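PDB 3S6J: hydrolase, haloacid dehalogenase-like family from Pseudomonas syringae pv. tomato, which probably hydrolyses sugar phosphates as a haloacid dehalogenase-like phosphatase, and binds calcium ions. Local coordinates for residues L108-G116 with L152-I160. Sequence-based numbering, arbitrary orientation.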
loop_
_atom_site.group_PDB
_atom_site.type_symbol
_atom_site.label_atom_id
_atom_site.label_comp_id
_atom_site.label_asym_id
_atom_site.label_seq_id
_atom_site.Cartn_x
_atom_site.Cartn_y
_atom_site.Cartn_z
ATOM N N LEU E 108 8.958 -8.733 -30.320
ATOM C CA LEU E 108 8.074 -9.421 -29.379
ATOM C C LEU E 108 6.755 -8.663 -29.269
ATOM O O LEU E 108 6.749 -7.445 -29.101
ATOM C CB LEU E 108 8.742 -9.546 -28.005
ATOM C CG LEU E 108 10.121 -10.229 -28.047
ATOM C CD1 LEU E 108 10.892 -10.027 -26.745
ATOM C CD2 LEU E 108 9.991 -11.709 -28.382
ATOM N N LYS E 109 5.643 -9.387 -29.376
ATOM C CA LYS E 109 4.317 -8.782 -29.344
ATOM C C LYS E 109 3.839 -8.556 -27.910
ATOM O O LYS E 109 4.013 -9.424 -27.049
ATOM C CB LYS E 109 3.300 -9.687 -30.039
ATOM C CG LYS E 109 3.683 -10.177 -31.419
ATOM C CD LYS E 109 2.943 -11.488 -31.708
ATOM C CE LYS E 109 2.752 -11.753 -33.198
ATOM N NZ LYS E 109 4.005 -12.183 -33.902
ATOM N N TRP E 110 3.213 -7.404 -27.664
ATOM C CA TRP E 110 2.626 -7.123 -26.354
ATOM C C TRP E 110 1.313 -6.370 -26.454
ATOM O O TRP E 110 1.067 -5.616 -27.399
ATOM C CB TRP E 110 3.588 -6.349 -25.452
ATOM C CG TRP E 110 4.054 -5.040 -26.034
ATOM C CD1 TRP E 110 5.148 -4.843 -26.820
ATOM C CD2 TRP E 110 3.432 -3.756 -25.881
ATOM N NE1 TRP E 110 5.253 -3.521 -27.161
ATOM C CE2 TRP E 110 4.214 -2.829 -26.598
ATOM C CE3 TRP E 110 2.295 -3.299 -25.204
ATOM C CZ2 TRP E 110 3.901 -1.464 -26.656
ATOM C CZ3 TRP E 110 1.980 -1.939 -25.260
ATOM C CH2 TRP E 110 2.785 -1.041 -25.984
ATOM N N CYS E 111 0.476 -6.584 -25.451
ATOM C CA CYS E 111 -0.802 -5.913 -25.355
ATOM C C CYS E 111 -0.999 -5.433 -23.927
ATOM O O CYS E 111 -0.531 -6.066 -22.982
ATOM C CB CYS E 111 -1.929 -6.871 -25.739
ATOM S SG CYS E 111 -3.547 -6.089 -25.894
ATOM N N ILE E 112 -1.688 -4.307 -23.768
ATOM C CA ILE E 112 -2.009 -3.832 -22.432
ATOM C C ILE E 112 -3.401 -4.316 -22.096
ATOM O O ILE E 112 -4.263 -4.367 -22.964
ATOM C CB ILE E 112 -1.858 -2.307 -22.310
ATOM C CG1 ILE E 112 -0.372 -1.966 -22.188
ATOM C CG2 ILE E 112 -2.660 -1.770 -21.118
ATOM C CD1 ILE E 112 -0.048 -0.508 -22.434
ATOM N N ALA E 113 -3.596 -4.731 -20.846
ATOM C CA ALA E 113 -4.884 -5.262 -20.393
ATOM C C ALA E 113 -5.200 -4.744 -18.996
ATOM O O ALA E 113 -4.535 -5.122 -18.022
ATOM C CB ALA E 113 -4.880 -6.786 -20.414
ATOM N N THR E 114 -6.220 -3.884 -18.912
ATOM C CA THR E 114 -6.558 -3.171 -17.680
ATOM C C THR E 114 -8.041 -3.322 -17.309
ATOM O O THR E 114 -8.906 -3.365 -18.188
ATOM C CB THR E 114 -6.189 -1.653 -17.795
ATOM O OG1 THR E 114 -6.604 -0.961 -16.612
ATOM C CG2 THR E 114 -6.868 -1.007 -19.007
ATOM N N SER E 115 -8.331 -3.414 -16.010
ATOM C CA SER E 115 -9.724 -3.426 -15.516
ATOM C C SER E 115 -10.317 -2.029 -15.538
ATOM O O SER E 115 -11.517 -1.860 -15.362
ATOM C CB SER E 115 -9.823 -3.983 -14.091
ATOM O OG SER E 115 -9.455 -5.347 -14.031
ATOM N N GLY E 116 -9.465 -1.027 -15.730
ATOM C CA GLY E 116 -9.925 0.332 -15.947
ATOM C C GLY E 116 -10.715 0.470 -17.246
ATOM O O GLY E 116 -10.553 -0.323 -18.186
ATOM N N LEU E 152 -10.164 -10.288 -19.887
ATOM C CA LEU E 152 -9.238 -9.294 -20.409
ATOM C C LEU E 152 -7.997 -9.916 -21.076
ATOM O O LEU E 152 -7.543 -9.437 -22.117
ATOM C CB LEU E 152 -8.789 -8.318 -19.312
ATOM C CG LEU E 152 -9.467 -6.961 -19.054
ATOM C CD1 LEU E 152 -10.246 -6.440 -20.247
ATOM C CD2 LEU E 152 -10.345 -7.011 -17.841
ATOM N N PHE E 153 -7.430 -10.952 -20.465
ATOM C CA PHE E 153 -6.176 -11.506 -20.954
ATOM C C PHE E 153 -6.407 -12.291 -22.229
ATOM O O PHE E 153 -5.573 -12.290 -23.133
ATOM C CB PHE E 153 -5.508 -12.380 -19.888
ATOM C CG PHE E 153 -5.031 -11.607 -18.676
ATOM C CD1 PHE E 153 -4.794 -10.244 -18.758
ATOM C CD2 PHE E 153 -4.803 -12.245 -17.468
ATOM C CE1 PHE E 153 -4.353 -9.529 -17.652
ATOM C CE2 PHE E 153 -4.354 -11.533 -16.359
ATOM C CZ PHE E 153 -4.135 -10.178 -16.455
ATOM N N LEU E 154 -7.549 -12.974 -22.277
ATOM C CA LEU E 154 -7.971 -13.729 -23.447
ATOM C C LEU E 154 -8.185 -12.795 -24.634
ATOM O O LEU E 154 -7.745 -13.086 -25.743
ATOM C CB LEU E 154 -9.262 -14.508 -23.140
ATOM C CG LEU E 154 -9.121 -15.549 -22.015
ATOM C CD1 LEU E 154 -10.430 -16.209 -21.682
ATOM C CD2 LEU E 154 -8.062 -16.592 -22.373
ATOM N N ALA E 155 -8.861 -11.673 -24.393
ATOM C CA ALA E 155 -9.079 -10.676 -25.436
ATOM C C ALA E 155 -7.751 -10.091 -25.900
ATOM O O ALA E 155 -7.577 -9.788 -27.073
ATOM C CB ALA E 155 -10.023 -9.569 -24.952
ATOM N N ALA E 156 -6.814 -9.952 -24.969
ATOM C CA ALA E 156 -5.486 -9.441 -25.272
ATOM C C ALA E 156 -4.675 -10.443 -26.091
ATOM O O ALA E 156 -4.056 -10.075 -27.090
ATOM C CB ALA E 156 -4.751 -9.085 -23.996
ATOM N N ALA E 157 -4.677 -11.706 -25.675
ATOM C CA ALA E 157 -3.959 -12.729 -26.433
ATOM C C ALA E 157 -4.510 -12.747 -27.846
ATOM O O ALA E 157 -3.775 -12.890 -28.820
ATOM C CB ALA E 157 -4.109 -14.093 -25.787
ATOM N N LYS E 158 -5.825 -12.596 -27.944
ATOM C CA LYS E 158 -6.503 -12.581 -29.229
ATOM C C LYS E 158 -6.114 -11.359 -30.060
ATOM O O LYS E 158 -5.888 -11.461 -31.259
ATOM C CB LYS E 158 -8.007 -12.607 -29.003
ATOM C CG LYS E 158 -8.791 -13.177 -30.138
ATOM C CD LYS E 158 -10.265 -13.165 -29.798
ATOM C CE LYS E 158 -10.856 -11.747 -29.892
ATOM N NZ LYS E 158 -10.106 -10.722 -29.094
ATOM N N LYS E 159 -6.017 -10.201 -29.429
ATOM C CA LYS E 159 -5.690 -9.003 -30.184
ATOM C C LYS E 159 -4.294 -9.039 -30.803
ATOM O O LYS E 159 -4.047 -8.392 -31.824
ATOM C CB LYS E 159 -5.860 -7.741 -29.337
ATOM C CG LYS E 159 -5.264 -6.490 -29.990
ATOM C CD LYS E 159 -5.859 -5.229 -29.413
ATOM C CE LYS E 159 -7.339 -5.139 -29.727
ATOM N NZ LYS E 159 -7.891 -3.843 -29.250
ATOM N N ILE E 160 -3.377 -9.783 -30.190
ATOM C CA ILE E 160 -2.009 -9.813 -30.681
ATOM C C ILE E 160 -1.680 -11.092 -31.452
ATOM O O ILE E 160 -0.558 -11.261 -31.928
ATOM C CB ILE E 160 -0.958 -9.531 -29.564
ATOM C CG1 ILE E 160 -1.120 -10.495 -28.385
ATOM C CG2 ILE E 160 -1.060 -8.083 -29.097
ATOM C CD1 ILE E 160 -0.147 -10.219 -27.241
#
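With CG2 anti to its carbonyl carbon and CG1 between the backbone N and the carbonyl carbon (chi1 55°), I160 brings both CG2 and CD1 to C111, whose SG, anti to its own backbone N (chi1 -171°), lies against the A156 methyl. These side chains pack helix 151-160 against strand 110-113 in the Rossmann-like core of the HAD fold, the two running nearly antiparallel at 152° with axes 8.0 Å apart. C111 and A113 alternate with W110 and I112, whose side chains start away from the helix, W110 packing on helix 96-105. Small residues suit so close an approach: C111 SG sits 3.7 Å from A156 CB. Beta-branched I160 lies over C111, its CG2 3.7 Å from C111 CB. F153 starts away from the strand, but its ring comes nearer, and the CD1-CE1 edge meets the A113 methyl close to the ring plane (CD1 to A113 CB 3.8 Å); F153 also touches I10 of strand 8-11. Beyond the strand, S115 OG is hydrogen-bonded to G49 O and K147 N, while the T114 side chain, near calcium ligands D12 and D14, accepts from G116 N in an ST turn. The T114 carbonyl is met by the branch point of L152, CG standing 3.7 Å from T114 O.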